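Local coordinates for putative beta-glucosidase (PDB 5WAB), which hydrolyses beta-glucosidic linkages as a glycoside hydrolase of family 3, and probably also releases terminal arabinopyranose from ginsenoside Rb2, at residues D128-G133 with K603-V608; D539-F544 with S651-A656; H567-V572 with E617-L622; E582-Y587 with V646-S651. All blocks are in the same frame, centred on the assembly; numbering follows the deposited sequence.

Interaction 1 (D128-G133 with K603-V608)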
loop_
_atom_site.group_PDB
_atom_site.type_symbol
_atom_site.label_atom_id
_atom_site.label_comp_id
_atom_site.label_asym_id
_atom_site.label_seq_id
_atom_site.Cartn_x
_atom_site.Cartn_y
_atom_site.Cartn_z
ATOM N N ASP A 128 -7.840 -0.024 1.925
ATOM C CA ASP A 128 -8.733 0.992 1.399
ATOM C C ASP A 128 -8.193 1.533 0.087
ATOM O O ASP A 128 -7.001 1.854 0.006
ATOM C CB ASP A 128 -8.900 2.135 2.399
ATOM C CG ASP A 128 -9.835 3.207 1.889
ATOM O OD1 ASP A 128 -11.055 2.941 1.881
ATOM O OD2 ASP A 128 -9.365 4.294 1.482
ATOM N N PRO A 129 -9.020 1.650 -0.958
ATOM C CA PRO A 129 -8.479 2.127 -2.245
ATOM C C PRO A 129 -8.024 3.579 -2.224
ATOM O O PRO A 129 -6.990 3.899 -2.825
ATOM C CB PRO A 129 -9.643 1.893 -3.217
ATOM C CG PRO A 129 -10.867 1.897 -2.356
ATOM C CD PRO A 129 -10.450 1.304 -1.043
ATOM N N TYR A 130 -8.747 4.468 -1.535
ATOM C CA TYR A 130 -8.368 5.882 -1.528
ATOM C C TYR A 130 -7.015 6.084 -0.863
ATOM O O TYR A 130 -6.169 6.835 -1.362
ATOM C CB TYR A 130 -9.427 6.716 -0.811
ATOM C CG TYR A 130 -9.170 8.209 -0.847
ATOM C CD1 TYR A 130 -8.314 8.806 0.070
ATOM C CD2 TYR A 130 -9.809 9.027 -1.767
ATOM C CE1 TYR A 130 -8.077 10.170 0.056
ATOM C CE2 TYR A 130 -9.581 10.399 -1.781
ATOM C CZ TYR A 130 -8.712 10.963 -0.869
ATOM O OH TYR A 130 -8.472 12.322 -0.876
ATOM N N LEU A 131 -6.810 5.452 0.292
ATOM C CA LEU A 131 -5.548 5.597 1.005
ATOM C C LEU A 131 -4.383 5.058 0.184
ATOM O O LEU A 131 -3.326 5.693 0.098
ATOM C CB LEU A 131 -5.634 4.875 2.348
ATOM C CG LEU A 131 -4.425 4.976 3.278
ATOM C CD1 LEU A 131 -4.231 6.408 3.766
ATOM C CD2 LEU A 131 -4.562 4.011 4.451
ATOM N N ALA A 132 -4.562 3.889 -0.436
ATOM C CA ALA A 132 -3.482 3.302 -1.225
ATOM C C ALA A 132 -3.104 4.198 -2.400
ATOM O O ALA A 132 -1.916 4.390 -2.688
ATOM C CB ALA A 132 -3.888 1.910 -1.713
ATOM N N GLY A 133 -4.100 4.761 -3.084
ATOM C CA GLY A 133 -3.811 5.596 -4.239
ATOM C C GLY A 133 -3.159 6.910 -3.854
ATOM O O GLY A 133 -2.186 7.342 -4.480
ATOM N N LYS A 603 -12.574 9.448 2.292
ATOM C CA LYS A 603 -12.552 10.301 1.105
ATOM C C LYS A 603 -11.599 11.486 1.230
ATOM O O LYS A 603 -11.645 12.391 0.389
ATOM C CB LYS A 603 -13.961 10.800 0.764
ATOM C CG LYS A 603 -14.900 9.696 0.287
ATOM C CD LYS A 603 -14.377 9.013 -0.978
ATOM C CE LYS A 603 -15.354 7.961 -1.481
ATOM N NZ LYS A 603 -14.898 7.334 -2.756
ATOM N N GLY A 604 -10.743 11.510 2.249
ATOM C CA GLY A 604 -9.751 12.560 2.376
ATOM C C GLY A 604 -8.988 12.498 3.682
ATOM O O GLY A 604 -9.502 11.970 4.675
ATOM N N PHE A 605 -7.754 13.004 3.693
ATOM C CA PHE A 605 -6.968 13.038 4.919
ATOM C C PHE A 605 -5.870 14.078 4.791
ATOM O O PHE A 605 -5.472 14.460 3.684
ATOM C CB PHE A 605 -6.388 11.656 5.267
ATOM C CG PHE A 605 -5.445 11.098 4.231
ATOM C CD1 PHE A 605 -4.095 11.390 4.276
ATOM C CD2 PHE A 605 -5.912 10.257 3.229
ATOM C CE1 PHE A 605 -3.227 10.870 3.324
ATOM C CE2 PHE A 605 -5.050 9.734 2.284
ATOM C CZ PHE A 605 -3.707 10.040 2.334
ATOM N N ARG A 606 -5.411 14.550 5.951
ATOM C CA ARG A 606 -4.347 15.544 6.023
ATOM C C ARG A 606 -3.567 15.339 7.313
ATOM O O ARG A 606 -4.154 15.325 8.398
ATOM C CB ARG A 606 -4.908 16.964 5.974
ATOM C CG ARG A 606 -3.806 17.991 5.908
ATOM C CD ARG A 606 -2.840 17.745 4.725
ATOM N NE ARG A 606 -1.853 18.818 4.629
ATOM C CZ ARG A 606 -0.788 18.790 3.828
ATOM N NH1 ARG A 606 -0.567 17.733 3.049
ATOM N NH2 ARG A 606 0.075 19.806 3.806
ATOM N N LYS A 607 -2.254 15.162 7.205
ATOM C CA LYS A 607 -1.374 15.066 8.364
ATOM C C LYS A 607 -0.772 16.440 8.630
ATOM O O LYS A 607 -0.290 17.100 7.704
ATOM C CB LYS A 607 -0.270 14.030 8.153
ATOM C CG LYS A 607 0.530 13.705 9.421
ATOM C CD LYS A 607 1.466 12.532 9.194
ATOM C CE LYS A 607 1.989 11.961 10.496
ATOM N NZ LYS A 607 2.735 10.701 10.242
ATOM N N VAL A 608 -0.807 16.866 9.891
ATOM C CA VAL A 608 -0.361 18.194 10.295
ATOM C C VAL A 608 0.600 18.056 11.466
ATOM O O VAL A 608 0.269 17.430 12.478
ATOM C CB VAL A 608 -1.545 19.098 10.680
ATOM C CG1 VAL A 608 -1.065 20.504 10.924
ATOM C CG2 VAL A 608 -2.609 19.076 9.602
#
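Tyr130 carries its CG opposite the backbone N (chi1 -176°), and Leu131 does the same; the first turn of helix 129-144, in the TIM-barrel-type N-terminal domain, thereby directs two successive side chains at strand 601-610 of the fibronectin type III-like domain. Phe605 answers from the strand with its CG set between its own N and carbonyl carbon, which swings the ring to the helix. The two segment axes come no closer than 8.8 Å, so side chains must span the gap. The Tyr130 ring lies against strand backbone: Lys603 C sits 3.6 Å above the ring plane, displaced toward the rim, with Gly604 N over the same face. Lys603 and Gly604 both face Val586 in a classic beta bulge, and Gly604 CA approaches Tyr130 OH to 3.5 Å. At the ring edge, Phe605 CD2 lies in the Tyr130 plane, 3.8 Å from Tyr130 CE1. Asp128 caps the helix start, its OD2 accepting from Leu131 N at 3.0 Å, while its OD1 meets Arg529 in a salt bridge. Leu131 makes an off-centre CH-pi contact, its CD1 standing 4.2 Å from the Phe605 centroid and 30° off the ring normal, with Phe605 CE2 its nearest atom.

Interaction 2 (D539-F544 with S651-A656)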
loop_
_atom_site.group_PDB
_atom_site.type_symbol
_atom_site.label_atom_id
_atom_site.label_comp_id
_atom_site.label_asym_id
_atom_site.label_seq_id
_atom_site.Cartn_x
_atom_site.Cartn_y
_atom_site.Cartn_z
ATOM N N ASP A 539 -10.281 -5.277 16.958
ATOM C CA ASP A 539 -9.282 -4.991 17.980
ATOM C C ASP A 539 -8.820 -3.541 17.884
ATOM O O ASP A 539 -8.891 -2.791 18.863
ATOM C CB ASP A 539 -8.103 -5.955 17.850
ATOM C CG ASP A 539 -7.334 -6.111 19.144
ATOM O OD1 ASP A 539 -7.795 -5.591 20.183
ATOM O OD2 ASP A 539 -6.265 -6.752 19.121
ATOM N N TYR A 540 -8.361 -3.122 16.703
ATOM C CA TYR A 540 -7.987 -1.736 16.478
ATOM C C TYR A 540 -8.494 -1.319 15.100
ATOM O O TYR A 540 -8.234 -2.022 14.103
ATOM C CB TYR A 540 -6.472 -1.548 16.599
ATOM C CG TYR A 540 -5.946 -1.936 17.967
ATOM C CD1 TYR A 540 -5.908 -1.017 19.009
ATOM C CD2 TYR A 540 -5.513 -3.235 18.223
ATOM C CE1 TYR A 540 -5.441 -1.378 20.269
ATOM C CE2 TYR A 540 -5.045 -3.603 19.474
ATOM C CZ TYR A 540 -5.011 -2.672 20.494
ATOM O OH TYR A 540 -4.545 -3.036 21.739
ATOM N N PRO A 541 -9.227 -0.213 15.007
ATOM C CA PRO A 541 -9.891 0.136 13.749
ATOM C C PRO A 541 -8.954 0.804 12.754
ATOM O O PRO A 541 -7.886 1.320 13.090
ATOM C CB PRO A 541 -10.986 1.112 14.192
ATOM C CG PRO A 541 -10.393 1.787 15.386
ATOM C CD PRO A 541 -9.547 0.742 16.084
ATOM N N PHE A 542 -9.390 0.779 11.500
ATOM C CA PHE A 542 -8.691 1.470 10.429
ATOM C C PHE A 542 -8.522 2.946 10.775
ATOM O O PHE A 542 -9.462 3.599 11.237
ATOM C CB PHE A 542 -9.478 1.294 9.129
ATOM C CG PHE A 542 -8.939 2.079 7.974
ATOM C CD1 PHE A 542 -7.893 1.585 7.215
ATOM C CD2 PHE A 542 -9.496 3.301 7.635
ATOM C CE1 PHE A 542 -7.400 2.305 6.146
ATOM C CE2 PHE A 542 -9.011 4.024 6.574
ATOM C CZ PHE A 542 -7.961 3.527 5.823
ATOM N N GLY A 543 -7.315 3.466 10.561
ATOM C CA GLY A 543 -7.020 4.854 10.861
ATOM C C GLY A 543 -6.751 5.169 12.320
ATOM O O GLY A 543 -6.700 6.351 12.678
ATOM N N PHE A 544 -6.569 4.162 13.173
ATOM C CA PHE A 544 -6.347 4.392 14.593
ATOM C C PHE A 544 -4.860 4.521 14.902
ATOM O O PHE A 544 -4.011 3.892 14.266
ATOM C CB PHE A 544 -6.945 3.263 15.438
ATOM C CG PHE A 544 -6.639 3.378 16.912
ATOM C CD1 PHE A 544 -7.425 4.158 17.741
ATOM C CD2 PHE A 544 -5.559 2.704 17.466
ATOM C CE1 PHE A 544 -7.139 4.266 19.093
ATOM C CE2 PHE A 544 -5.271 2.808 18.814
ATOM C CZ PHE A 544 -6.061 3.587 19.629
ATOM N N SER A 651 -9.884 8.847 13.223
ATOM C CA SER A 651 -10.018 7.402 13.126
ATOM C C SER A 651 -11.376 7.103 12.510
ATOM O O SER A 651 -12.300 7.914 12.598
ATOM C CB SER A 651 -9.878 6.739 14.500
ATOM O OG SER A 651 -10.168 5.358 14.458
ATOM N N SER A 652 -11.501 5.905 11.928
ATOM C CA SER A 652 -12.792 5.459 11.413
ATOM C C SER A 652 -13.820 5.254 12.517
ATOM O O SER A 652 -15.017 5.163 12.222
ATOM C CB SER A 652 -12.621 4.167 10.612
ATOM O OG SER A 652 -12.132 3.123 11.436
ATOM N N ARG A 653 -13.384 5.171 13.776
ATOM C CA ARG A 653 -14.284 5.061 14.919
ATOM C C ARG A 653 -13.964 6.125 15.968
ATOM O O ARG A 653 -14.231 5.936 17.157
ATOM C CB ARG A 653 -14.223 3.657 15.521
ATOM C CG ARG A 653 -14.560 2.563 14.513
ATOM C CD ARG A 653 -14.724 1.216 15.165
ATOM N NE ARG A 653 -15.063 0.193 14.184
ATOM C CZ ARG A 653 -15.526 -1.015 14.491
ATOM N NH1 ARG A 653 -15.716 -1.359 15.758
ATOM N NH2 ARG A 653 -15.811 -1.879 13.528
ATOM N N ASP A 654 -13.370 7.247 15.535
ATOM C CA ASP A 654 -13.095 8.424 16.368
ATOM C C ASP A 654 -13.509 9.640 15.546
ATOM O O ASP A 654 -12.672 10.342 14.979
ATOM C CB ASP A 654 -11.626 8.519 16.783
ATOM C CG ASP A 654 -11.263 7.553 17.887
ATOM O OD1 ASP A 654 -11.708 7.777 19.033
ATOM O OD2 ASP A 654 -10.534 6.573 17.615
ATOM N N ILE A 655 -14.807 9.891 15.488
ATOM C CA ILE A 655 -15.341 11.010 14.725
ATOM C C ILE A 655 -15.519 12.190 15.666
ATOM O O ILE A 655 -16.139 12.065 16.730
ATOM C CB ILE A 655 -16.668 10.635 14.048
ATOM C CG1 ILE A 655 -16.475 9.414 13.142
ATOM C CG2 ILE A 655 -17.218 11.824 13.274
ATOM C CD1 ILE A 655 -15.382 9.588 12.108
ATOM N N ALA A 656 -14.952 13.333 15.290
ATOM C CA ALA A 656 -15.033 14.514 16.134
ATOM C C ALA A 656 -16.264 15.348 15.830
ATOM O O ALA A 656 -16.885 15.891 16.748
ATOM C CB ALA A 656 -13.770 15.365 15.975
#
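Two beta turns join the family 3 C-terminal domain to the fibronectin type III-like sandwich: a type II turn from Pro541 to Phe544, in the loop between helix 528-531 and strand 551-560, and a type I turn from Ser651 to Asp654, leading into strand 654-663. Phe542 O, in the peptide ahead of Gly543, whose positive phi suits the type II form, takes two bonds from Ser652. The backbone N of Ser652 reaches Phe542 O at 3.2 Å. Ser652 OG donates to the same Phe542 O at 2.7 Å, in the carbonyl plane and on a lone pair; a chi1 of 62° places the hydroxyl there. Pro541 CB packs 3.6 Å from Ser652 OG and 3.9 Å from Arg653 CD. The guanidinium beyond is held by Asp532 and by Lys536 O. Gly543 O receives a CA-H...O contact from Ser651 CA at 3.5 Å, and Asp654 OD2 lies in plane at the edge of the Phe544 ring, 3.9 Å from Phe544 CD1. Ser651 OG accepts from Arg653 N at 3.3 Å, an ST turn. With the type I turn around it, this forms part of the hairpin loop between the neighbouring antiparallel strands 642-648 and 654-663.

Interaction 3 (H567-V572 with E617-L622); sequences HVTATV and EITFDL
Val568 meets Phe620 first through CB, which lies 3.8 Å from Phe620 CB across a hydrogen-bonded antiparallel pair. Its two methyls then part company: CG1, opposite the backbone N (chi1 -172°), comes 3.9 Å from Phe620 CD2, while CG2 turns along the neighbouring strand to Leu622 CD1 at 3.7 Å. The backbone beneath is regular. Val568 N donates to Phe620 O at 2.8 Å, and Phe620 N returns a bond to Val568 O; two residues on, Ala570 and Ile618 exchange a second pair of bonds, Ile618 N reaching Ala570 O at 2.9 Å. With strand axes at 163°, this is an antiparallel edge of the three-stranded sheet 551-560, 566-574 and 615-622, one layer of the beta sandwich of the fibronectin type III-like domain. Val568, Ala570, Ile618 and Phe620 share its inner face, where Val584 and Val586 of the facing sheet pack on Phe620, and Val646 and Val648 on Val568. The other face is polar and more open to solvent. There His567 lies over the partner strand, its NE2 3.4 Å from Thr619 CB. Asp621 OD1 approaches the same imidazole at its edge, in the ring plane, 3.0 Å from His567 CD2, with ring and carboxylate planes 53° apart.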
loop_
_atom_site.group_PDB
_atom_site.type_symbol
_atom_site.label_atom_id
_atom_site.label_comp_id
_atom_site.label_asym_id
_atom_site.label_seq_id
_atom_site.Cartn_x
_atom_site.Cartn_y
_atom_site.Cartn_z
ATOM N N HIS A 567 -17.340 21.029 0.318
ATOM C CA HIS A 567 -16.039 21.478 0.786
ATOM C C HIS A 567 -16.022 21.440 2.305
ATOM O O HIS A 567 -16.966 21.894 2.955
ATOM C CB HIS A 567 -15.727 22.891 0.281
ATOM C CG HIS A 567 -14.393 23.405 0.715
ATOM N ND1 HIS A 567 -14.250 24.348 1.711
ATOM C CD2 HIS A 567 -13.141 23.096 0.305
ATOM C CE1 HIS A 567 -12.966 24.604 1.889
ATOM N NE2 HIS A 567 -12.271 23.857 1.049
ATOM N N VAL A 568 -14.929 20.940 2.869
ATOM C CA VAL A 568 -14.816 20.726 4.306
ATOM C C VAL A 568 -13.787 21.682 4.876
ATOM O O VAL A 568 -12.701 21.852 4.315
ATOM C CB VAL A 568 -14.424 19.279 4.635
ATOM C CG1 VAL A 568 -14.504 19.060 6.134
ATOM C CG2 VAL A 568 -15.343 18.333 3.915
ATOM N N THR A 569 -14.119 22.289 6.005
ATOM C CA THR A 569 -13.197 23.181 6.686
ATOM C C THR A 569 -13.177 22.799 8.156
ATOM O O THR A 569 -14.243 22.605 8.747
ATOM C CB THR A 569 -13.671 24.616 6.475
ATOM O OG1 THR A 569 -13.992 24.762 5.085
ATOM C CG2 THR A 569 -12.583 25.666 6.876
ATOM N N ALA A 570 -11.982 22.673 8.740
ATOM C CA ALA A 570 -11.848 22.283 10.138
ATOM C C ALA A 570 -10.552 22.830 10.727
ATOM O O ALA A 570 -9.587 23.095 10.008
ATOM C CB ALA A 570 -11.887 20.763 10.283
ATOM N N THR A 571 -10.531 22.956 12.057
ATOM C CA THR A 571 -9.347 23.377 12.801
ATOM C C THR A 571 -8.907 22.258 13.735
ATOM O O THR A 571 -9.721 21.721 14.496
ATOM C CB THR A 571 -9.611 24.627 13.644
ATOM O OG1 THR A 571 -9.988 25.721 12.802
ATOM C CG2 THR A 571 -8.343 25.009 14.417
ATOM N N VAL A 572 -7.621 21.925 13.703
ATOM C CA VAL A 572 -7.042 20.937 14.602
ATOM C C VAL A 572 -6.007 21.644 15.467
ATOM O O VAL A 572 -5.237 22.476 14.973
ATOM C CB VAL A 572 -6.427 19.756 13.823
ATOM C CG1 VAL A 572 -5.466 20.258 12.763
ATOM C CG2 VAL A 572 -5.742 18.774 14.766
ATOM N N GLU A 617 -5.616 25.406 10.399
ATOM C CA GLU A 617 -6.855 25.291 9.645
ATOM C C GLU A 617 -6.592 24.471 8.391
ATOM O O GLU A 617 -5.709 24.815 7.594
ATOM C CB GLU A 617 -7.414 26.658 9.260
ATOM C CG GLU A 617 -8.774 26.564 8.661
ATOM C CD GLU A 617 -9.777 26.387 9.762
ATOM O OE1 GLU A 617 -9.356 26.415 10.908
ATOM O OE2 GLU A 617 -10.975 26.242 9.507
ATOM N N ILE A 618 -7.365 23.400 8.211
ATOM C CA ILE A 618 -7.159 22.500 7.087
ATOM C C ILE A 618 -8.472 22.366 6.334
ATOM O O ILE A 618 -9.557 22.441 6.921
ATOM C CB ILE A 618 -6.648 21.116 7.526
ATOM C CG1 ILE A 618 -7.477 20.573 8.676
ATOM C CG2 ILE A 618 -5.191 21.207 7.961
ATOM C CD1 ILE A 618 -7.132 19.158 9.047
ATOM N N THR A 619 -8.372 22.156 5.023
ATOM C CA THR A 619 -9.544 22.042 4.170
ATOM C C THR A 619 -9.489 20.757 3.357
ATOM O O THR A 619 -8.412 20.235 3.057
ATOM C CB THR A 619 -9.692 23.243 3.214
ATOM O OG1 THR A 619 -8.535 23.333 2.378
ATOM C CG2 THR A 619 -9.853 24.541 3.995
ATOM N N PHE A 620 -10.671 20.264 2.988
ATOM C CA PHE A 620 -10.811 19.074 2.164
ATOM C C PHE A 620 -11.784 19.374 1.034
ATOM O O PHE A 620 -12.880 19.887 1.278
ATOM C CB PHE A 620 -11.328 17.880 2.982
ATOM C CG PHE A 620 -10.490 17.544 4.196
ATOM C CD1 PHE A 620 -9.477 16.600 4.122
ATOM C CD2 PHE A 620 -10.740 18.150 5.418
ATOM C CE1 PHE A 620 -8.720 16.283 5.238
ATOM C CE2 PHE A 620 -9.989 17.834 6.536
ATOM C CZ PHE A 620 -8.979 16.899 6.446
ATOM N N ASP A 621 -11.377 19.071 -0.196
ATOM C CA ASP A 621 -12.278 19.099 -1.340
ATOM C C ASP A 621 -12.908 17.721 -1.502
ATOM O O ASP A 621 -12.210 16.704 -1.463
ATOM C CB ASP A 621 -11.524 19.489 -2.613
ATOM C CG ASP A 621 -11.306 20.988 -2.735
ATOM O OD1 ASP A 621 -12.105 21.764 -2.166
ATOM O OD2 ASP A 621 -10.334 21.392 -3.407
ATOM N N LEU A 622 -14.224 17.690 -1.681
ATOM C CA LEU A 622 -14.968 16.452 -1.906
ATOM C C LEU A 622 -15.620 16.553 -3.279
ATOM O O LEU A 622 -16.677 17.174 -3.422
ATOM C CB LEU A 622 -16.007 16.225 -0.810
ATOM C CG LEU A 622 -15.475 15.959 0.601
ATOM C CD1 LEU A 622 -16.613 15.785 1.609
ATOM C CD2 LEU A 622 -14.570 14.733 0.592
#

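Interaction 4 (E582-Y587 with V646-S651); sequences ETVQVY and VEVGTS
Glu582, two residues into strand 580-590, folds back at chi2, which lays its carboxylate against Thr650: Glu582 CD is 3.4 Å from Thr650 CG2, the two side chains crossing at about a right angle. This belongs to the antiparallel pairing of strands 580-590 and 642-648 in the four-stranded sheet of the fibronectin type III-like domain. Glu582 OE2 also accepts from Thr583 N through its anti lone pair and forms a salt bridge with Lys493. Thr583 packs instead on Lys607 of the adjoining strand. Next, Val584 CG1 touches Val648 CG1 at 3.8 Å, on the face that meets Ile618 and Phe620 of the opposing sheet. Gln585 pairs with Gly649 by two backbone bonds, Gln585 N to Gly649 O at 2.7 Å and Gly649 N to Gln585 O at 3.0 Å, just where the partner chain turns a corner. Its side chain, extended beyond CG, gives its amide NE2 to Gly543 O; its OE1 accepts from Tyr587 OH at 2.7 Å, almost in line with the amide C=O (165°), so both ends of the buried amide are engaged. Val586 returns to the valine face, its CG1 3.8 Å from Val646 CG1. Tyr587 closes the segment in a hydrogen-bonded pair with Glu647, whose N donates to Tyr587 O at 2.8 Å. His600 stacks on the Tyr587 ring and hydrogen-bonds to Glu647 OE1, the same oxygen that lies 3.5 Å from Tyr587 CB.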
loop_
_atom_site.group_PDB
_atom_site.type_symbol
_atom_site.label_atom_id
_atom_site.label_comp_id
_atom_site.label_asym_id
_atom_site.label_seq_id
_atom_site.Cartn_x
_atom_site.Cartn_y
_atom_site.Cartn_z
ATOM N N GLU A 582 -0.782 15.030 13.886
ATOM C CA GLU A 582 -2.108 14.429 13.901
ATOM C C GLU A 582 -2.601 14.283 12.471
ATOM O O GLU A 582 -2.361 15.155 11.632
ATOM C CB GLU A 582 -3.089 15.287 14.718
ATOM C CG GLU A 582 -4.531 14.795 14.746
ATOM C CD GLU A 582 -4.688 13.453 15.430
ATOM O OE1 GLU A 582 -4.965 13.434 16.650
ATOM O OE2 GLU A 582 -4.522 12.418 14.751
ATOM N N THR A 583 -3.285 13.181 12.190
ATOM C CA THR A 583 -3.806 12.914 10.857
ATOM C C THR A 583 -5.326 12.980 10.905
ATOM O O THR A 583 -5.979 12.046 11.383
ATOM C CB THR A 583 -3.327 11.561 10.341
ATOM O OG1 THR A 583 -1.899 11.576 10.244
ATOM C CG2 THR A 583 -3.920 11.277 8.965
ATOM N N VAL A 584 -5.883 14.072 10.388
ATOM C CA VAL A 584 -7.328 14.254 10.335
ATOM C C VAL A 584 -7.875 13.483 9.144
ATOM O O VAL A 584 -7.296 13.503 8.052
ATOM C CB VAL A 584 -7.682 15.749 10.245
ATOM C CG1 VAL A 584 -9.191 15.942 10.151
ATOM C CG2 VAL A 584 -7.116 16.502 11.441
ATOM N N GLN A 585 -8.999 12.801 9.351
ATOM C CA GLN A 585 -9.575 11.913 8.353
ATOM C C GLN A 585 -11.014 12.320 8.078
ATOM O O GLN A 585 -11.754 12.680 8.997
ATOM C CB GLN A 585 -9.506 10.444 8.822
ATOM C CG GLN A 585 -8.117 10.045 9.323
ATOM C CD GLN A 585 -8.079 8.702 10.029
ATOM O OE1 GLN A 585 -8.919 7.834 9.797
ATOM N NE2 GLN A 585 -7.087 8.526 10.896
ATOM N N VAL A 586 -11.404 12.263 6.808
ATOM C CA VAL A 586 -12.749 12.619 6.372
ATOM C C VAL A 586 -13.389 11.385 5.757
ATOM O O VAL A 586 -12.808 10.758 4.863
ATOM C CB VAL A 586 -12.740 13.787 5.367
ATOM C CG1 VAL A 586 -14.146 14.034 4.827
ATOM C CG2 VAL A 586 -12.184 15.044 6.015
ATOM N N TYR A 587 -14.569 11.026 6.256
ATOM C CA TYR A 587 -15.362 9.925 5.731
ATOM C C TYR A 587 -16.681 10.456 5.190
ATOM O O TYR A 587 -17.188 11.481 5.649
ATOM C CB TYR A 587 -15.625 8.868 6.818
ATOM C CG TYR A 587 -14.371 8.199 7.335
ATOM C CD1 TYR A 587 -13.574 8.812 8.290
ATOM C CD2 TYR A 587 -13.996 6.944 6.880
ATOM C CE1 TYR A 587 -12.431 8.206 8.759
ATOM C CE2 TYR A 587 -12.857 6.331 7.345
ATOM C CZ TYR A 587 -12.077 6.967 8.283
ATOM O OH TYR A 587 -10.940 6.352 8.746
ATOM N N VAL A 646 -20.931 13.974 6.151
ATOM C CA VAL A 646 -19.484 14.139 6.142
ATOM C C VAL A 646 -18.996 14.020 7.579
ATOM O O VAL A 646 -19.448 14.765 8.457
ATOM C CB VAL A 646 -19.073 15.483 5.525
ATOM C CG1 VAL A 646 -17.568 15.630 5.553
ATOM C CG2 VAL A 646 -19.592 15.585 4.102
ATOM N N GLU A 647 -18.103 13.065 7.826
ATOM C CA GLU A 647 -17.546 12.820 9.147
ATOM C C GLU A 647 -16.096 13.282 9.185
ATOM O O GLU A 647 -15.320 12.998 8.268
ATOM C CB GLU A 647 -17.631 11.337 9.514
ATOM C CG GLU A 647 -19.048 10.780 9.490
ATOM C CD GLU A 647 -19.086 9.266 9.582
ATOM O OE1 GLU A 647 -18.049 8.626 9.303
ATOM O OE2 GLU A 647 -20.159 8.716 9.918
ATOM N N VAL A 648 -15.728 13.976 10.258
ATOM C CA VAL A 648 -14.370 14.464 10.459
ATOM C C VAL A 648 -13.862 13.897 11.774
ATOM O O VAL A 648 -14.549 13.979 12.799
ATOM C CB VAL A 648 -14.310 16.003 10.462
ATOM C CG1 VAL A 648 -12.875 16.479 10.619
ATOM C CG2 VAL A 648 -14.929 16.561 9.194
ATOM N N GLY A 649 -12.679 13.307 11.743
ATOM C CA GLY A 649 -12.135 12.711 12.940
ATOM C C GLY A 649 -10.688 12.317 12.773
ATOM O O GLY A 649 -10.001 12.766 11.854
ATOM N N THR A 650 -10.225 11.478 13.697
ATOM C CA THR A 650 -8.847 11.005 13.691
ATOM C C THR A 650 -8.768 9.492 13.549
ATOM O O THR A 650 -7.684 8.916 13.705
ATOM C CB THR A 650 -8.128 11.469 14.959
ATOM O OG1 THR A 650 -8.863 11.041 16.107
ATOM C CG2 THR A 650 -8.043 12.985 14.970
ATOM N N SER A 651 -9.884 8.847 13.223
ATOM C CA SER A 651 -10.018 7.402 13.126
ATOM C C SER A 651 -11.376 7.103 12.510
ATOM O O SER A 651 -12.300 7.914 12.598
ATOM C CB SER A 651 -9.878 6.739 14.500
ATOM O OG SER A 651 -10.168 5.358 14.458
#

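How the interactions relate
Interactions 3 and 4 pair strands within the two sheets of one sandwich, and their apolar faces meet: Phe620 CD2 packs 3.5 Å from Val586 CG2. Interaction 4 is the more buried; interaction 3 has a polar outer face. Interactions 1 and 2 instead join this sandwich to the enzyme's other domains, the first with aromatic rings and a helix start, the second with turns and a shared carbonyl. They also touch each other, Leu131 CD2 lying 3.7 Å from Phe542 CZ. Interaction 4 lies between them in its sheet: strand 580-590 neighbours 601-610 of interaction 1, strand 642-648 neighbours 654-663 of interaction 2, and interactions 2 and 4 share Ser651.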